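Local coordinates for protein aeromonas extracellular serine protease (Aeromonas sobria, PDB 3WQB) that cleaves peptide bonds after paired basic residues, one of them lysine, as a secreted calcium-binding serine protease of the furin subfamily that probably acts as a virulence factor, at residues P433-V445 with T464-M478. The protein carries 1 engineered substitution. Sequence-based numbering, arbitrary orientation.
Sequences PPLVQLPWQKINV and TRIATPLTVEAVQVM
W440 reaches across strand 583-595 to lay its indole against Q476 and M478, with S589 and R591 of that strand also touching it. M478 can be followed outward from CB: CG, set beside the backbone N (chi1 -70°), lies 3.8 Å from W440 CH2 at the rim; M478 SD stands above the W440 six-membered ring at a distance, 4.6 Å from its centroid. The bend at chi3 (-65°) then folds M478 CE back over the W440 face, 3.7 Å from the centroid of its six-membered ring and 5° off the normal, so the methyl makes the close CH-pi contact while the sulfur adds a looser Met-aromatic one. Q476 crosses the indole at about a right angle, its CB 3.7 Å from W440 CH2; its amide lies nearly parallel to the indole plane, and NE2 is hydrogen-bonded to the carbonyl of S251.

L438 meets L470 tip to tip, and its two methyls part: CD1 packs on I466 CG2 at 3.8 Å, CD2 on the T468 side chain. V436 crosses L470 next to it, and further along I443 CD1 rests 3.6 Å from T464 CB. At the opposite end L435 CD1 touches the carboxylate of E473, which is held by a salt bridge to R359 and a hydrogen bond to H595.

Strands 436-444 and 471-482 each pair with strand 583-595, so W440 spans that strand within one sheet. L438 and I443 instead pack against edge strand 460-466 of a second sheet and the loop after it, as in the beta-sandwich P-domain of furin-like proteases.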
# COMPACT_ATOMS: atom_id res chain seq x y z
N PRO A 433 -25.73 2.46 3.10
CA PRO A 433 -26.01 3.67 3.90
C PRO A 433 -24.70 4.40 4.25
O PRO A 433 -23.62 3.87 3.99
CB PRO A 433 -26.68 3.12 5.16
CG PRO A 433 -26.80 1.64 4.99
CD PRO A 433 -25.98 1.22 3.84
N PRO A 434 -24.79 5.61 4.83
CA PRO A 434 -23.58 6.39 5.09
C PRO A 434 -22.59 5.69 6.03
O PRO A 434 -22.99 4.91 6.90
CB PRO A 434 -24.12 7.68 5.71
CG PRO A 434 -25.48 7.81 5.14
CD PRO A 434 -26.00 6.41 5.13
N LEU A 435 -21.31 5.97 5.83
CA LEU A 435 -20.28 5.45 6.71
C LEU A 435 -20.44 6.02 8.12
O LEU A 435 -20.64 7.23 8.29
CB LEU A 435 -18.89 5.83 6.17
CG LEU A 435 -17.70 5.29 6.99
CD1 LEU A 435 -17.56 3.78 6.89
CD2 LEU A 435 -16.41 5.97 6.55
N VAL A 436 -20.37 5.13 9.10
CA VAL A 436 -20.30 5.50 10.50
C VAL A 436 -18.92 5.11 11.01
O VAL A 436 -18.48 3.96 10.86
CB VAL A 436 -21.37 4.76 11.33
CG1 VAL A 436 -21.21 5.04 12.82
CG2 VAL A 436 -22.77 5.16 10.87
N GLN A 437 -18.22 6.08 11.57
CA GLN A 437 -16.93 5.85 12.21
C GLN A 437 -17.13 5.98 13.71
O GLN A 437 -17.28 7.10 14.24
CB GLN A 437 -15.91 6.86 11.71
CG GLN A 437 -15.71 6.82 10.20
CD GLN A 437 -14.80 7.90 9.71
OE1 GLN A 437 -13.61 7.90 10.03
NE2 GLN A 437 -15.33 8.83 8.93
N LEU A 438 -17.17 4.84 14.40
CA LEU A 438 -17.43 4.87 15.83
C LEU A 438 -16.26 5.55 16.54
O LEU A 438 -15.12 5.46 16.09
CB LEU A 438 -17.66 3.47 16.40
CG LEU A 438 -18.92 2.72 15.96
CD1 LEU A 438 -19.01 1.38 16.66
CD2 LEU A 438 -20.18 3.54 16.25
N PRO A 439 -16.55 6.24 17.66
CA PRO A 439 -15.45 6.82 18.42
C PRO A 439 -14.44 5.75 18.84
O PRO A 439 -14.83 4.62 19.14
CB PRO A 439 -16.15 7.41 19.65
CG PRO A 439 -17.56 7.63 19.23
CD PRO A 439 -17.86 6.53 18.26
N TRP A 440 -13.16 6.11 18.82
CA TRP A 440 -12.11 5.25 19.36
C TRP A 440 -12.47 4.90 20.81
O TRP A 440 -12.91 5.77 21.58
CB TRP A 440 -10.76 5.96 19.34
CG TRP A 440 -10.09 6.06 18.01
CD1 TRP A 440 -10.06 7.14 17.18
CD2 TRP A 440 -9.30 5.04 17.37
NE1 TRP A 440 -9.33 6.86 16.06
CE2 TRP A 440 -8.84 5.58 16.15
CE3 TRP A 440 -8.95 3.72 17.70
CZ2 TRP A 440 -8.05 4.84 15.26
CZ3 TRP A 440 -8.16 3.00 16.83
CH2 TRP A 440 -7.71 3.56 15.62
N GLN A 441 -12.32 3.62 21.14
CA GLN A 441 -12.44 3.15 22.51
C GLN A 441 -11.07 2.72 22.97
O GLN A 441 -10.49 1.78 22.41
CB GLN A 441 -13.42 1.99 22.62
CG GLN A 441 -14.85 2.40 22.43
CD GLN A 441 -15.86 1.36 22.85
OE1 GLN A 441 -15.54 0.31 23.44
NE2 GLN A 441 -17.10 1.64 22.54
N LYS A 442 -10.55 3.40 23.99
CA LYS A 442 -9.22 3.13 24.52
C LYS A 442 -9.30 2.27 25.78
O LYS A 442 -10.12 2.53 26.67
CB LYS A 442 -8.45 4.43 24.81
CG LYS A 442 -7.00 4.21 25.23
CD LYS A 442 -6.17 5.47 25.11
CE LYS A 442 -4.69 5.18 25.36
NZ LYS A 442 -3.81 6.31 24.96
N ILE A 443 -8.44 1.26 25.84
CA ILE A 443 -8.37 0.36 26.98
C ILE A 443 -6.95 0.42 27.52
O ILE A 443 -6.02 -0.08 26.90
CB ILE A 443 -8.73 -1.10 26.58
CG1 ILE A 443 -10.09 -1.17 25.86
CG2 ILE A 443 -8.73 -2.00 27.81
CD1 ILE A 443 -10.00 -1.05 24.35
N ASN A 444 -6.78 1.05 28.68
CA ASN A 444 -5.51 1.03 29.39
C ASN A 444 -5.42 -0.25 30.21
O ASN A 444 -6.36 -0.59 30.94
CB ASN A 444 -5.36 2.26 30.29
CG ASN A 444 -5.29 3.56 29.51
OD1 ASN A 444 -4.48 3.71 28.60
ND2 ASN A 444 -6.14 4.50 29.87
N VAL A 445 -4.30 -0.94 30.10
CA VAL A 445 -4.13 -2.26 30.71
C VAL A 445 -3.20 -2.11 31.91
O VAL A 445 -2.18 -1.43 31.83
CB VAL A 445 -3.60 -3.28 29.68
CG1 VAL A 445 -3.34 -4.64 30.32
CG2 VAL A 445 -4.58 -3.44 28.53
N THR A 464 -12.89 -5.34 25.06
CA THR A 464 -13.77 -4.18 25.16
C THR A 464 -15.11 -4.50 24.50
O THR A 464 -15.17 -5.29 23.56
CB THR A 464 -13.13 -2.91 24.54
OG1 THR A 464 -13.89 -1.75 24.88
CG2 THR A 464 -13.02 -3.01 23.02
N ARG A 465 -16.17 -3.87 24.99
CA ARG A 465 -17.49 -4.04 24.39
C ARG A 465 -17.83 -2.87 23.48
O ARG A 465 -17.67 -1.71 23.86
CB ARG A 465 -18.57 -4.18 25.47
CG ARG A 465 -19.94 -4.47 24.88
CD ARG A 465 -20.96 -4.84 25.95
NE ARG A 465 -22.26 -5.14 25.34
CZ ARG A 465 -23.24 -4.26 25.12
NH1 ARG A 465 -23.10 -2.98 25.47
NH2 ARG A 465 -24.36 -4.67 24.54
N ILE A 466 -18.31 -3.20 22.29
CA ILE A 466 -18.92 -2.20 21.40
C ILE A 466 -20.43 -2.32 21.56
O ILE A 466 -21.02 -3.37 21.30
CB ILE A 466 -18.48 -2.42 19.92
CG1 ILE A 466 -16.97 -2.19 19.74
CG2 ILE A 466 -19.33 -1.57 18.96
CD1 ILE A 466 -16.49 -0.76 19.89
N ALA A 467 -21.07 -1.23 22.00
CA ALA A 467 -22.51 -1.27 22.30
C ALA A 467 -23.39 -1.05 21.08
O ALA A 467 -24.50 -1.58 21.02
CB ALA A 467 -22.84 -0.23 23.37
N THR A 468 -22.87 -0.28 20.13
CA THR A 468 -23.64 0.20 18.98
C THR A 468 -23.91 -0.94 18.02
O THR A 468 -22.98 -1.66 17.63
CB THR A 468 -22.91 1.34 18.23
OG1 THR A 468 -22.51 2.35 19.16
CG2 THR A 468 -23.81 1.99 17.17
N PRO A 469 -25.19 -1.12 17.62
CA PRO A 469 -25.43 -2.01 16.51
C PRO A 469 -24.85 -1.36 15.27
O PRO A 469 -25.18 -0.21 14.95
CB PRO A 469 -26.96 -2.12 16.45
CG PRO A 469 -27.45 -0.87 17.07
CD PRO A 469 -26.43 -0.49 18.11
N LEU A 470 -23.94 -2.06 14.62
CA LEU A 470 -23.36 -1.60 13.36
C LEU A 470 -22.92 -2.80 12.56
O LEU A 470 -22.44 -3.78 13.13
CB LEU A 470 -22.15 -0.69 13.62
CG LEU A 470 -21.82 0.34 12.55
CD1 LEU A 470 -22.90 1.43 12.52
CD2 LEU A 470 -20.45 0.96 12.77
N THR A 471 -23.08 -2.73 11.25
CA THR A 471 -22.50 -3.71 10.34
C THR A 471 -21.09 -3.24 10.04
O THR A 471 -20.87 -2.11 9.60
CB THR A 471 -23.32 -3.81 9.06
OG1 THR A 471 -24.64 -4.27 9.41
CG2 THR A 471 -22.67 -4.78 8.06
N VAL A 472 -20.12 -4.12 10.30
CA VAL A 472 -18.71 -3.79 10.15
C VAL A 472 -18.29 -3.74 8.69
O VAL A 472 -18.71 -4.56 7.87
CB VAL A 472 -17.82 -4.84 10.87
CG1 VAL A 472 -16.34 -4.53 10.67
CG2 VAL A 472 -18.14 -4.91 12.36
N GLU A 473 -17.47 -2.74 8.36
CA GLU A 473 -16.71 -2.78 7.12
C GLU A 473 -15.26 -3.08 7.46
O GLU A 473 -14.71 -4.10 7.01
CB GLU A 473 -16.87 -1.48 6.33
CG GLU A 473 -18.29 -1.31 5.78
CD GLU A 473 -18.64 0.13 5.42
OE1 GLU A 473 -17.81 0.84 4.81
OE2 GLU A 473 -19.78 0.53 5.73
N ALA A 474 -14.64 -2.23 8.27
CA ALA A 474 -13.26 -2.46 8.68
C ALA A 474 -13.11 -2.11 10.14
O ALA A 474 -13.94 -1.39 10.71
CB ALA A 474 -12.29 -1.62 7.83
N VAL A 475 -12.07 -2.67 10.76
CA VAL A 475 -11.69 -2.27 12.11
C VAL A 475 -10.25 -1.79 12.13
O VAL A 475 -9.37 -2.39 11.49
CB VAL A 475 -11.91 -3.39 13.18
CG1 VAL A 475 -13.38 -3.76 13.29
CG2 VAL A 475 -11.09 -4.63 12.88
N GLN A 476 -10.01 -0.72 12.88
CA GLN A 476 -8.67 -0.24 13.16
C GLN A 476 -8.37 -0.47 14.63
O GLN A 476 -9.25 -0.34 15.49
CB GLN A 476 -8.54 1.24 12.85
CG GLN A 476 -8.68 1.58 11.38
CD GLN A 476 -8.80 3.07 11.15
OE1 GLN A 476 -9.59 3.73 11.82
NE2 GLN A 476 -8.05 3.59 10.19
N VAL A 477 -7.12 -0.81 14.89
CA VAL A 477 -6.62 -1.00 16.24
C VAL A 477 -5.31 -0.22 16.38
O VAL A 477 -4.48 -0.22 15.47
CB VAL A 477 -6.39 -2.51 16.54
CG1 VAL A 477 -5.54 -2.75 17.76
CG2 VAL A 477 -7.71 -3.23 16.70
N MET A 478 -5.14 0.46 17.51
CA MET A 478 -3.83 0.99 17.88
C MET A 478 -3.34 0.21 19.08
O MET A 478 -4.14 -0.12 19.96
CB MET A 478 -3.89 2.48 18.20
CG MET A 478 -4.14 3.33 16.97
SD MET A 478 -4.08 5.09 17.34
CE MET A 478 -5.50 5.29 18.43